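Local structure of alkaline serine protease (Thermobifida fusca, 2PFE) at residues A[41-53]-A[60-72]. The protein probably cleaves peptide bonds as a serine endopeptidase of the S1 family, this chain being the protease domain of a longer precursor. Residues are numbered along the deposited sequence; the frame is centred on the assembly and turned at random.
Sequences TRVSSPSGTVAGS and MGWVRITSADTVT
Ala-51 lays its methyl over one face of the Trp-62 indole. Ala-51 CB sits 3.7 Å from the centroid of the Trp-62 six-membered ring, 28° off the ring normal, a CH-pi contact. Trp-62 CG lies between its backbone N and carbonyl carbon (chi1 79°), which swings the indole toward strand 48-53, under this methyl. The Arg-64 guanidinium in turn has Trp-62 CH2 on one face, and its NH2 comes within 3.6 Å of Ala-51 CB. On the other face of the sheet the buried Val-43, Val-50 and Val-63 form the tight part. Val-63 CG1 meets Val-43 CG2 tip to tip at 3.6 Å, and its CG2 meets Val-50 CG2. Phe-30 of strand 27-32 also touches Val-63.

Strands 48-53 and 60-65 form an antiparallel hairpin in the N-terminal barrel of the chymotrypsin-like fold. A classic beta bulge interrupts it. Ala-51 N and, weakly, Gly-52 N both donate to Trp-62 O, the former at 2.8 Å. Thr-49 and Arg-64 form a hydrogen-bonded pair on one side of the bulge, and Trp-62 N donates to Gly-52 O on the other. At the closed end Asp-59, a predicted charge-relay residue, directly precedes Met-60, and the side chain of His-35, another, lies about 7 Å from that of Ser-53.

The opposite end is looser: the exposed Ser-47 and Thr-66 are joined by water. One water donates to Ser-47 O (2.6 Å) and Asp-69 OD2, and accepts from Thr-66 N and OG1. A second accepts from Ser-47 N (2.9 Å) and donates to the same OD2. After a cis peptide bond, Pro-46 CB lies 3.2 Å from Asp-69 OD2. Asp-69 OD1 bonds the N-terminal Ala-1 N.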
loop_
_atom_site.group_PDB
_atom_site.type_symbol
_atom_site.label_atom_id
_atom_site.label_comp_id
_atom_site.label_asym_id
_atom_site.label_seq_id
_atom_site.Cartn_x
_atom_site.Cartn_y
_atom_site.Cartn_z
ATOM N N THR A 41 5.411 1.751 -16.157
ATOM C CA THR A 41 3.958 1.863 -16.357
ATOM C C THR A 41 3.479 3.293 -16.088
ATOM O O THR A 41 3.745 3.844 -15.021
ATOM C CB THR A 41 3.169 0.902 -15.429
ATOM O OG1 THR A 41 3.489 -0.461 -15.735
ATOM C CG2 THR A 41 1.652 1.105 -15.580
ATOM N N ARG A 42 2.769 3.885 -17.050
ATOM C CA ARG A 42 2.150 5.197 -16.853
ATOM C C ARG A 42 0.888 5.056 -16.003
ATOM O O ARG A 42 0.120 4.108 -16.180
ATOM C CB ARG A 42 1.814 5.839 -18.187
ATOM N N VAL A 43 0.701 5.978 -15.062
ATOM C CA VAL A 43 -0.519 6.024 -14.244
ATOM C C VAL A 43 -1.188 7.398 -14.349
ATOM O O VAL A 43 -0.559 8.376 -14.764
ATOM C CB VAL A 43 -0.285 5.594 -12.740
ATOM C CG1 VAL A 43 0.441 4.270 -12.652
ATOM C CG2 VAL A 43 0.458 6.665 -11.955
ATOM N N SER A 44 -2.472 7.451 -14.005
ATOM C CA SER A 44 -3.221 8.697 -14.013
ATOM C C SER A 44 -4.021 8.859 -12.725
ATOM O O SER A 44 -4.253 7.881 -11.996
ATOM C CB SER A 44 -4.105 8.787 -15.263
ATOM O OG SER A 44 -4.931 7.645 -15.389
ATOM N N SER A 45 -4.412 10.101 -12.437
ATOM C CA SER A 45 -5.102 10.476 -11.191
ATOM C C SER A 45 -4.474 9.836 -9.940
ATOM O O SER A 45 -5.098 8.986 -9.299
ATOM C CB SER A 45 -6.611 10.173 -11.264
ATOM O OG SER A 45 -7.184 10.549 -12.505
ATOM N N PRO A 46 -3.252 10.254 -9.565
ATOM C CA PRO A 46 -2.391 11.271 -10.178
ATOM C C PRO A 46 -1.554 10.807 -11.377
ATOM O O PRO A 46 -1.214 9.621 -11.498
ATOM C CB PRO A 46 -1.451 11.639 -9.032
ATOM C CG PRO A 46 -1.302 10.383 -8.280
ATOM C CD PRO A 46 -2.643 9.714 -8.333
ATOM N N SER A 47 -1.199 11.753 -12.242
ATOM C CA SER A 47 -0.245 11.488 -13.309
ATOM C C SER A 47 1.071 11.062 -12.686
ATOM O O SER A 47 1.590 11.708 -11.773
ATOM C CB SER A 47 -0.034 12.724 -14.182
ATOM O OG SER A 47 -1.222 13.055 -14.884
ATOM N N GLY A 48 1.596 9.945 -13.166
ATOM C CA GLY A 48 2.862 9.448 -12.669
ATOM C C GLY A 48 3.366 8.306 -13.510
ATOM O O GLY A 48 2.762 7.945 -14.516
ATOM N N THR A 49 4.493 7.752 -13.093
ATOM C CA THR A 49 5.062 6.579 -13.736
ATOM C C THR A 49 5.564 5.665 -12.641
ATOM O O THR A 49 6.096 6.134 -11.631
ATOM C CB THR A 49 6.227 6.962 -14.670
ATOM O OG1 THR A 49 5.752 7.902 -15.640
ATOM C CG2 THR A 49 6.769 5.748 -15.397
ATOM N N VAL A 50 5.401 4.364 -12.842
ATOM C CA VAL A 50 5.928 3.384 -11.890
ATOM C C VAL A 50 7.457 3.456 -11.969
ATOM O O VAL A 50 8.074 3.062 -12.982
ATOM C CB VAL A 50 5.396 1.950 -12.164
ATOM C CG1 VAL A 50 5.987 0.925 -11.182
ATOM C CG2 VAL A 50 3.877 1.923 -12.093
ATOM N N ALA A 51 8.058 3.953 -10.890
ATOM C CA ALA A 51 9.495 4.189 -10.847
ATOM C C ALA A 51 10.261 2.934 -10.430
ATOM O O ALA A 51 11.422 2.773 -10.786
ATOM C CB ALA A 51 9.822 5.347 -9.932
ATOM N N GLY A 52 9.603 2.054 -9.674
ATOM C CA GLY A 52 10.189 0.783 -9.281
ATOM C C GLY A 52 9.080 -0.195 -8.969
ATOM O O GLY A 52 8.053 0.194 -8.451
ATOM N N SER A 53 9.311 -1.472 -9.270
ATOM C CA SER A 53 8.370 -2.547 -8.993
ATOM C C SER A 53 9.104 -3.887 -8.962
ATOM O O SER A 53 9.791 -4.260 -9.917
ATOM C CB SER A 53 7.239 -2.581 -10.026
ATOM O OG SER A 53 6.488 -3.774 -9.916
ATOM N N MET A 60 6.251 -5.136 -4.085
ATOM C CA MET A 60 6.592 -3.792 -3.675
ATOM C C MET A 60 6.889 -2.907 -4.888
ATOM O O MET A 60 7.515 -3.354 -5.862
ATOM C CB MET A 60 7.797 -3.826 -2.735
ATOM C CG MET A 60 9.039 -4.474 -3.314
ATOM S SD MET A 60 10.354 -4.506 -2.107
ATOM C CE MET A 60 9.794 -5.544 -0.808
ATOM N N GLY A 61 6.490 -1.645 -4.794
ATOM C CA GLY A 61 6.656 -0.711 -5.894
ATOM C C GLY A 61 6.506 0.705 -5.416
ATOM O O GLY A 61 6.079 0.951 -4.266
ATOM N N TRP A 62 6.859 1.635 -6.285
ATOM C CA TRP A 62 6.505 3.017 -6.055
ATOM C C TRP A 62 6.295 3.753 -7.363
ATOM O O TRP A 62 6.812 3.352 -8.414
ATOM C CB TRP A 62 7.518 3.726 -5.134
ATOM C CG TRP A 62 8.786 4.156 -5.774
ATOM C CD1 TRP A 62 9.830 3.360 -6.153
ATOM C CD2 TRP A 62 9.179 5.507 -6.068
ATOM N NE1 TRP A 62 10.842 4.131 -6.679
ATOM C CE2 TRP A 62 10.479 5.447 -6.627
ATOM C CE3 TRP A 62 8.566 6.754 -5.906
ATOM C CZ2 TRP A 62 11.169 6.592 -7.057
ATOM C CZ3 TRP A 62 9.259 7.906 -6.330
ATOM C CH2 TRP A 62 10.543 7.808 -6.899
ATOM N N VAL A 63 5.470 4.792 -7.273
ATOM C CA VAL A 63 5.093 5.634 -8.401
ATOM C C VAL A 63 5.676 7.027 -8.198
ATOM O O VAL A 63 5.466 7.629 -7.152
ATOM C CB VAL A 63 3.548 5.698 -8.539
ATOM C CG1 VAL A 63 3.129 6.787 -9.555
ATOM C CG2 VAL A 63 3.010 4.312 -8.946
ATOM N N ARG A 64 6.426 7.516 -9.184
ATOM C CA ARG A 64 6.880 8.900 -9.158
ATOM C C ARG A 64 5.807 9.781 -9.770
ATOM O O ARG A 64 5.322 9.525 -10.873
ATOM C CB ARG A 64 8.214 9.072 -9.894
ATOM C CG ARG A 64 8.892 10.438 -9.670
ATOM C CD ARG A 64 10.203 10.589 -10.475
ATOM N NE ARG A 64 10.887 9.317 -10.742
ATOM C CZ ARG A 64 12.018 8.890 -10.168
ATOM N NH1 ARG A 64 12.666 9.620 -9.254
ATOM N NH2 ARG A 64 12.512 7.708 -10.518
ATOM N N ILE A 65 5.437 10.811 -9.030
ATOM C CA ILE A 65 4.394 11.746 -9.478
ATOM C C ILE A 65 5.003 13.010 -10.116
ATOM O O ILE A 65 6.229 13.138 -10.192
ATOM C CB ILE A 65 3.438 12.112 -8.320
ATOM C CG1 ILE A 65 4.219 12.773 -7.177
ATOM C CG2 ILE A 65 2.722 10.857 -7.815
ATOM C CD1 ILE A 65 3.349 13.468 -6.145
ATOM N N THR A 66 4.140 13.919 -10.576
ATOM C CA THR A 66 4.575 15.165 -11.213
ATOM C C THR A 66 4.243 16.337 -10.296
ATOM O O THR A 66 3.675 16.151 -9.214
ATOM C CB THR A 66 3.910 15.361 -12.603
ATOM O OG1 THR A 66 2.524 15.701 -12.434
ATOM C CG2 THR A 66 4.028 14.093 -13.453
ATOM N N SER A 67 4.594 17.545 -10.736
ATOM C CA SER A 67 4.313 18.767 -9.984
ATOM C C SER A 67 2.812 19.044 -9.823
ATOM O O SER A 67 2.413 19.851 -8.979
ATOM C CB SER A 67 4.989 19.960 -10.668
ATOM O OG SER A 67 4.518 20.109 -11.997
ATOM N N ALA A 68 1.989 18.382 -10.637
ATOM C CA ALA A 68 0.538 18.559 -10.598
ATOM C C ALA A 68 -0.095 17.994 -9.325
ATOM O O ALA A 68 -1.269 18.250 -9.049
ATOM C CB ALA A 68 -0.098 17.937 -11.829
ATOM N N ASP A 69 0.675 17.220 -8.554
ATOM C CA ASP A 69 0.163 16.638 -7.311
ATOM C C ASP A 69 1.147 16.794 -6.148
ATOM O O ASP A 69 2.339 17.033 -6.364
ATOM C CB ASP A 69 -0.247 15.184 -7.545
ATOM C CG ASP A 69 -1.357 15.065 -8.573
ATOM O OD1 ASP A 69 -2.537 15.281 -8.212
ATOM O OD2 ASP A 69 -1.045 14.780 -9.749
ATOM N N THR A 70 0.643 16.675 -4.922
ATOM C CA THR A 70 1.430 16.993 -3.730
ATOM C C THR A 70 1.376 15.889 -2.679
ATOM O O THR A 70 0.298 15.445 -2.296
ATOM C CB THR A 70 0.963 18.330 -3.081
ATOM O OG1 THR A 70 0.939 19.372 -4.068
ATOM C CG2 THR A 70 1.903 18.746 -1.945
ATOM N N VAL A 71 2.549 15.487 -2.196
ATOM C CA VAL A 71 2.649 14.491 -1.125
ATOM C C VAL A 71 2.144 15.027 0.227
ATOM O O VAL A 71 2.306 16.214 0.556
ATOM C CB VAL A 71 4.087 13.930 -1.001
ATOM C CG1 VAL A 71 4.445 13.124 -2.255
ATOM C CG2 VAL A 71 5.120 15.033 -0.713
ATOM N N THR A 72 1.488 14.143 0.978
ATOM C CA THR A 72 1.033 14.427 2.332
ATOM C C THR A 72 1.372 13.227 3.226
ATOM O O THR A 72 1.533 12.095 2.730
ATOM C CB THR A 72 -0.508 14.690 2.405
ATOM O OG1 THR A 72 -1.216 13.442 2.353
ATOM C CG2 THR A 72 -0.991 15.646 1.289
HETATM O O HOH W 1 1.306 14.045 -10.727
HETATM O O HOH W 2 -2.378 14.383 -11.997
#